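Local coordinates for protein DNA polymerase III, beta subunit (Eubacterium rectale, PDB 3T0P) that probably tethers DNA polymerases and other proteins to DNA for processive replication, as a ring-shaped sliding clamp built from two head-to-tail subunits, at residues B[284-287]-B[292-295]; B[268-273]-B[303-308]. All coordinates share one frame; numbering follows the deposited sequence. Where two conformers were deposited one is given.

Interaction 1: B[284-287]-B[292-295]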
ATOM      1  N   ILE B 284      16.728  16.225  21.395  1.00 42.48           N
ATOM      2  CA  ILE B 284      17.495  16.537  22.616  1.00 43.31           C
ATOM      3  C   ILE B 284      16.726  16.053  23.846  1.00 46.32           C
ATOM      4  O   ILE B 284      15.564  16.413  23.999  1.00 44.37           O
ATOM      5  CB  ILE B 284      17.830  18.044  22.750  1.00 48.27           C
ATOM      6  CG1 ILE B 284      18.484  18.650  21.487  1.00 49.63           C
ATOM      7  CG2 ILE B 284      18.631  18.355  24.036  1.00 51.28           C
ATOM      8  CD1 ILE B 284      19.737  18.048  21.022  1.00 54.17           C
HETATM    9  N   MSE B 285      17.366  15.225  24.701  1.00 43.51           N
HETATM   10  CA  MSE B 285      16.790  14.753  25.958  1.00 43.75           C
HETATM   11  C   MSE B 285      17.465  15.464  27.151  1.00 46.26           C
HETATM   12  O   MSE B 285      18.689  15.521  27.212  1.00 45.58           O
HETATM   13  CB  MSE B 285      16.959  13.237  26.145  1.00 46.90           C
HETATM   14  CG  MSE B 285      16.231  12.341  25.128  1.00 55.71           C
HETATM   15 SE   MSE B 285      16.728  10.440  25.544  0.75 66.55          SE
HETATM   16  CE  MSE B 285      15.622   9.503  24.161  1.00 61.94           C
ATOM     17  N   ASN B 286      16.667  16.008  28.072  1.00 42.13           N
ATOM     18  CA  ASN B 286      17.163  16.614  29.309  0.50 42.16           C
ATOM     19  C   ASN B 286      16.563  15.767  30.439  1.00 46.50           C
ATOM     20  O   ASN B 286      15.350  15.800  30.702  1.00 44.41           O
ATOM     21  CB  ASN B 286      16.826  18.097  29.399  0.50 37.30           C
ATOM     22  CG  ASN B 286      17.778  19.016  28.664  0.50 48.01           C
ATOM     23  OD1 ASN B 286      17.696  19.200  27.451  0.50 39.22           O
ATOM     24  ND2 ASN B 286      18.630  19.718  29.397  0.50 35.01           N
ATOM     25  N   ILE B 287      17.393  14.912  31.004  1.00 43.03           N
ATOM     26  CA  ILE B 287      16.989  13.985  32.038  1.00 43.10           C
ATOM     27  C   ILE B 287      17.326  14.579  33.409  1.00 49.23           C
ATOM     28  O   ILE B 287      18.477  14.877  33.697  1.00 51.20           O
ATOM     29  CB  ILE B 287      17.669  12.612  31.796  1.00 45.85           C
ATOM     30  CG1 ILE B 287      17.069  11.913  30.542  1.00 45.55           C
ATOM     31  CG2 ILE B 287      17.559  11.723  33.038  1.00 46.60           C
ATOM     32  CD1 ILE B 287      17.971  10.911  29.910  1.00 49.71           C
HETATM   33  N   MSE B 292      11.880  13.538  32.051  1.00 42.54           N
HETATM   34  CA  MSE B 292      12.612  13.598  30.805  1.00 38.67           C
HETATM   35  C   MSE B 292      11.930  14.641  29.927  1.00 44.21           C
HETATM   36  O   MSE B 292      10.734  14.524  29.626  1.00 42.25           O
HETATM   37  CB  MSE B 292      12.697  12.249  30.082  1.00 38.08           C
HETATM   38  CG  MSE B 292      13.438  12.383  28.775  1.00 42.63           C
HETATM   39 SE   MSE B 292      13.383  10.812  27.616  0.75 47.10          SE
HETATM   40  CE  MSE B 292      14.553   9.587  28.670  1.00 43.33           C
ATOM     41  N   GLU B 293      12.691  15.650  29.527  1.00 41.17           N
ATOM     42  CA  GLU B 293      12.238  16.664  28.594  1.00 40.95           C
ATOM     43  C   GLU B 293      12.878  16.403  27.230  1.00 44.49           C
ATOM     44  O   GLU B 293      14.107  16.296  27.136  1.00 43.97           O
ATOM     45  CB  GLU B 293      12.592  18.063  29.098  1.00 42.93           C
ATOM     46  CG  GLU B 293      12.068  19.121  28.145  1.00 56.81           C
ATOM     47  CD  GLU B 293      12.456  20.540  28.495  1.00 81.82           C
ATOM     48  OE1 GLU B 293      13.671  20.844  28.525  1.00 85.75           O
ATOM     49  OE2 GLU B 293      11.536  21.349  28.746  1.00 82.14           O
ATOM     50  N   LEU B 294      12.047  16.316  26.188  1.00 42.05           N
ATOM     51  CA  LEU B 294      12.452  16.098  24.804  1.00 41.72           C
ATOM     52  C   LEU B 294      12.132  17.310  23.966  1.00 44.84           C
ATOM     53  O   LEU B 294      11.030  17.845  24.043  1.00 42.76           O
ATOM     54  CB  LEU B 294      11.772  14.853  24.210  1.00 41.56           C
ATOM     55  CG  LEU B 294      12.091  13.551  24.918  1.00 47.11           C
ATOM     56  CD1 LEU B 294      10.995  13.222  25.924  1.00 48.96           C
ATOM     57  CD2 LEU B 294      12.228  12.429  23.935  1.00 46.04           C
ATOM     58  N   ARG B 295      13.109  17.750  23.179  1.00 43.43           N
ATOM     59  CA  ARG B 295      12.956  18.898  22.279  1.00 43.15           C
ATOM     60  C   ARG B 295      13.511  18.616  20.903  1.00 44.49           C
ATOM     61  O   ARG B 295      14.512  17.884  20.746  1.00 42.25           O
ATOM     62  CB  ARG B 295      13.675  20.150  22.809  1.00 40.75           C
ATOM     63  CG  ARG B 295      13.190  20.657  24.144  1.00 54.05           C
ATOM     64  CD  ARG B 295      14.029  21.810  24.668  1.00 57.07           C
ATOM     65  NE  ARG B 295      15.435  21.436  24.846  1.00 71.72           N
ATOM     66  CZ  ARG B 295      16.339  22.194  25.457  1.00 97.88           C
ATOM     67  NH1 ARG B 295      15.990  23.362  25.984  1.00 90.56           N
ATOM     68  NH2 ARG B 295      17.598  21.781  25.563  1.00 90.42           N
TER
HETATM   69  O   HOH W   1      15.340  18.675  26.016  1.00 40.69           O
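I284 and R295 clasp each other through both backbone bonds of a hydrogen-bonded antiparallel pair, I284 N reaching R295 O at 2.8 Å and R295 N returning to I284 O. N286 and E293 form the next such pair; here N286 N lies 2.7 Å from E293 O, while E293 N returns to N286 O at 2.9 Å. Between these pairs M285 faces L294 without such bonds, and I287 likewise faces M292.

M285, I287, M292 and L294 share the apolar face. With its CG anti to the backbone N (chi1 178°) and a bend at its last torsion, selenomethionine M292 carries its methyl across to the other strand. M292 CE sits 3.9 Å from SE of M285, also a selenomethionine, and equally 3.9 Å from CD1 of I287. The two selenium chains slant across one another, whereas I287 runs alongside M292. L264, C267 and I268 of helix 261-272 cover this face.

On the other face R295 bends back over the strand pair. In the conformer of N286 given here, R295 NH2 comes 3.2 Å from N286 OD1, but the angle is poor for a hydrogen bond, and the amide and guanidinium planes stand 85° apart. CG2 of I284 meets that guanidinium at its edge. A water lies 2.8 Å from N286 OD1 and 2.9 Å from E293 O, and may link the side chain of one strand to the backbone of the other.

The chemistry implies a two-faced hairpin: an apolar side packed against a helix, and a partly exposed side where polar side chains and a water gather.

Interaction 2: B[268-273]-B[303-308]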
ATOM      1  N   ILE B 268       8.949  10.478  20.498  1.00 37.51           N
ATOM      2  CA  ILE B 268      10.017  10.563  19.507  1.00 37.40           C
ATOM      3  C   ILE B 268       9.396  10.543  18.100  1.00 42.40           C
ATOM      4  O   ILE B 268       9.830  11.287  17.212  1.00 41.89           O
ATOM      5  CB  ILE B 268      11.083   9.462  19.713  1.00 40.28           C
ATOM      6  CG1 ILE B 268      11.669   9.569  21.144  1.00 41.03           C
ATOM      7  CG2 ILE B 268      12.185   9.611  18.661  1.00 42.03           C
ATOM      8  CD1 ILE B 268      12.812   8.592  21.521  1.00 46.87           C
ATOM      9  N   ASP B 269       8.340   9.757  17.924  1.00 40.49           N
ATOM     10  CA  ASP B 269       7.635   9.696  16.651  1.00 40.68           C
ATOM     11  C   ASP B 269       6.985  11.075  16.342  1.00 45.31           C
ATOM     12  O   ASP B 269       7.110  11.552  15.217  1.00 46.08           O
ATOM     13  CB  ASP B 269       6.614   8.558  16.696  1.00 43.70           C
ATOM     14  CG  ASP B 269       5.817   8.345  15.425  1.00 63.37           C
ATOM     15  OD1 ASP B 269       6.447   8.194  14.344  1.00 65.58           O
ATOM     16  OD2 ASP B 269       4.569   8.260  15.520  1.00 70.04           O
ATOM     17  N   ARG B 270       6.378  11.737  17.341  1.00 42.15           N
ATOM     18  CA  ARG B 270       5.785  13.090  17.192  1.00 43.32           C
ATOM     19  C   ARG B 270       6.838  14.089  16.717  1.00 47.51           C
ATOM     20  O   ARG B 270       6.589  14.852  15.811  1.00 48.56           O
ATOM     21  CB  ARG B 270       5.232  13.610  18.535  1.00 45.00           C
ATOM     22  CG  ARG B 270       3.825  13.208  18.796  1.00 52.79           C
ATOM     23  CD  ARG B 270       3.235  13.945  19.991  1.00 46.53           C
ATOM     24  NE  ARG B 270       3.607  13.329  21.261  1.00 43.72           N
ATOM     25  CZ  ARG B 270       3.045  12.237  21.774  1.00 53.96           C
ATOM     26  NH1 ARG B 270       2.092  11.597  21.111  1.00 41.81           N
ATOM     27  NH2 ARG B 270       3.449  11.765  22.946  1.00 37.07           N
ATOM     28  N   ALA B 271       8.007  14.078  17.343  1.00 42.11           N
ATOM     29  CA  ALA B 271       9.122  14.942  17.013  1.00 42.12           C
ATOM     30  C   ALA B 271       9.562  14.801  15.540  1.00 44.44           C
ATOM     31  O   ALA B 271       9.928  15.804  14.936  1.00 44.68           O
ATOM     32  CB  ALA B 271      10.294  14.621  17.938  1.00 42.87           C
ATOM     33  N   THR B 272       9.530  13.575  14.967  1.00 41.16           N
ATOM     34  CA  THR B 272       9.967  13.373  13.579  1.00 42.83           C
ATOM     35  C   THR B 272       9.150  14.114  12.541  1.00 48.72           C
ATOM     36  O   THR B 272       9.672  14.325  11.449  1.00 49.70           O
ATOM     37  CB  THR B 272      10.013  11.919  13.142  1.00 50.73           C
ATOM     38  OG1 THR B 272       8.703  11.368  13.163  1.00 54.43           O
ATOM     39  CG2 THR B 272      11.010  11.111  13.913  1.00 48.27           C
ATOM     40  N   LEU B 273       7.893  14.503  12.845  1.00 44.33           N
ATOM     41  CA  LEU B 273       7.082  15.249  11.880  1.00 43.49           C
ATOM     42  C   LEU B 273       7.723  16.622  11.572  1.00 48.77           C
ATOM     43  O   LEU B 273       7.494  17.164  10.500  1.00 48.31           O
ATOM     44  CB  LEU B 273       5.600  15.393  12.319  1.00 42.69           C
ATOM     45  CG  LEU B 273       5.227  16.369  13.452  1.00 46.38           C
ATOM     46  CD1 LEU B 273       5.006  17.779  12.936  1.00 46.86           C
ATOM     47  CD2 LEU B 273       3.987  15.891  14.183  1.00 44.88           C
HETATM   48  N   MSE B 303       9.056  21.591  19.071  1.00 40.98           N
HETATM   49  CA  MSE B 303       8.302  20.727  19.946  1.00 40.29           C
HETATM   50  C   MSE B 303       8.995  20.635  21.295  1.00 45.07           C
HETATM   51  O   MSE B 303      10.213  20.544  21.365  1.00 43.63           O
HETATM   52  CB  MSE B 303       8.114  19.334  19.344  1.00 41.29           C
HETATM   53  CG  MSE B 303       7.133  18.465  20.145  1.00 48.94           C
HETATM   54 SE   MSE B 303       7.485  16.516  20.007  0.75 55.85          SE
HETATM   55  CE  MSE B 303       9.272  16.501  21.005  1.00 52.72           C
ATOM     56  N   ASN B 304       8.203  20.617  22.363  1.00 42.77           N
ATOM     57  CA  ASN B 304       8.672  20.383  23.714  1.00 42.73           C
ATOM     58  C   ASN B 304       7.743  19.354  24.371  1.00 44.79           C
ATOM     59  O   ASN B 304       6.523  19.519  24.323  1.00 46.20           O
ATOM     60  CB  ASN B 304       8.723  21.702  24.504  1.00 46.82           C
ATOM     61  CG  ASN B 304       9.442  21.532  25.810  1.00 71.78           C
ATOM     62  OD1 ASN B 304      10.662  21.578  25.863  1.00 71.87           O
ATOM     63  ND2 ASN B 304       8.711  21.235  26.877  1.00 64.63           N
ATOM     64  N   GLU B 305       8.296  18.301  24.963  1.00 38.01           N
ATOM     65  CA  GLU B 305       7.484  17.282  25.630  1.00 37.63           C
ATOM     66  C   GLU B 305       8.151  16.810  26.918  1.00 43.28           C
ATOM     67  O   GLU B 305       9.357  16.603  26.927  1.00 41.87           O
ATOM     68  CB  GLU B 305       7.248  16.057  24.700  1.00 37.33           C
ATOM     69  CG  GLU B 305       6.260  15.064  25.300  1.00 47.14           C
ATOM     70  CD  GLU B 305       5.564  14.079  24.375  1.00 74.36           C
ATOM     71  OE1 GLU B 305       5.630  14.259  23.132  1.00 54.31           O
ATOM     72  OE2 GLU B 305       4.965  13.109  24.902  1.00 67.82           O
ATOM     73  N   ASP B 306       7.350  16.559  27.963  1.00 43.17           N
ATOM     74  CA  ASP B 306       7.818  16.033  29.248  1.00 44.82           C
ATOM     75  C   ASP B 306       7.275  14.630  29.467  1.00 45.84           C
ATOM     76  O   ASP B 306       6.108  14.389  29.238  1.00 45.04           O
ATOM     77  CB  ASP B 306       7.415  16.957  30.419  1.00 48.40           C
ATOM     78  CG  ASP B 306       8.052  18.336  30.405  1.00 66.35           C
ATOM     79  OD1 ASP B 306       9.301  18.417  30.353  1.00 68.41           O
ATOM     80  OD2 ASP B 306       7.306  19.333  30.494  1.00 77.57           O
ATOM     81  N   ILE B 307       8.124  13.701  29.892  1.00 41.94           N
ATOM     82  CA  ILE B 307       7.718  12.334  30.205  1.00 41.37           C
ATOM     83  C   ILE B 307       8.167  12.043  31.629  1.00 46.98           C
ATOM     84  O   ILE B 307       9.316  12.318  31.977  1.00 44.45           O
ATOM     85  CB  ILE B 307       8.272  11.277  29.197  1.00 42.87           C
ATOM     86  CG1 ILE B 307       7.956  11.660  27.728  1.00 41.88           C
ATOM     87  CG2 ILE B 307       7.742   9.857  29.523  1.00 44.03           C
ATOM     88  CD1 ILE B 307       8.539  10.653  26.670  1.00 47.18           C
ATOM     89  N   ASP B 308       7.261  11.487  32.451  1.00 46.79           N
ATOM     90  CA  ASP B 308       7.566  11.050  33.815  1.00 47.86           C
ATOM     91  C   ASP B 308       8.519   9.854  33.768  1.00 49.49           C
ATOM     92  O   ASP B 308       8.281   8.915  33.012  1.00 46.77           O
ATOM     93  CB  ASP B 308       6.275  10.638  34.549  1.00 51.42           C
ATOM     94  CG  ASP B 308       5.305  11.741  34.903  1.00 71.44           C
ATOM     95  OD1 ASP B 308       5.660  12.934  34.731  1.00 72.31           O
ATOM     96  OD2 ASP B 308       4.197  11.418  35.383  1.00 86.98           O
TER
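The guanidinium of R270 is met at its edge by the carboxylate of E305, the two planes only 26° apart. The grip is side-on and two-pronged: R270 NE bonds to E305 OE1 at 2.9 Å, and R270 NH2 to E305 OE2 at 2.8 Å. OE2 accepts on its syn lone pair; OE1 is also approached from the syn side, but 23° out of the carboxylate plane. Two bonds, one to each oxygen, restrain rotation of both flat groups and pair the charges in a buried setting. The third nitrogen, NH1, bonds to the backbone O of K81 in the second subunit.

Beside the salt bridge, selenomethionine M303 reaches from the strand to the helix. Its CG is anti to the backbone N (chi1 -171°), and a turn at the last torsion lays M303 CE 3.7 Å from CB of A271. M303 SE lies 3.6 Å from A271 N and 4.0 Å from CB of R270, tucked against the helix backbone.

Helix 268-272 runs nearly antiparallel to strand 303-308, their axes 9.4 Å apart at closest approach. Strand residues M303, N304 and E305 pair with an antiparallel strand of the second subunit, continuing the sheet across the interface. A helix packed on such a subunit-spanning sheet is characteristic of the head-to-tail dimer interface of bacterial beta sliding clamps.

Both contacts belong to the C-terminal clamp domain and share one sheet, in which strands 291-297 and 302-308 are neighbours. M292 O and L294 N probably bond to I307 N and E305 O, joining interaction 1 to interaction 2; along the chain, the hairpin is nested within the loop closed by the helix-strand contact. Interaction 1 is strand pairing, half buried beneath helix 261-272 and half partly exposed. The four residues that touch in interaction 2 are all buried, joining that same helix to the sheet through a charged pair and selenomethionine packing, with no backbone hydrogen bond between the two segments. The second subunit reaches interaction 2 but does not touch the segments of interaction 1.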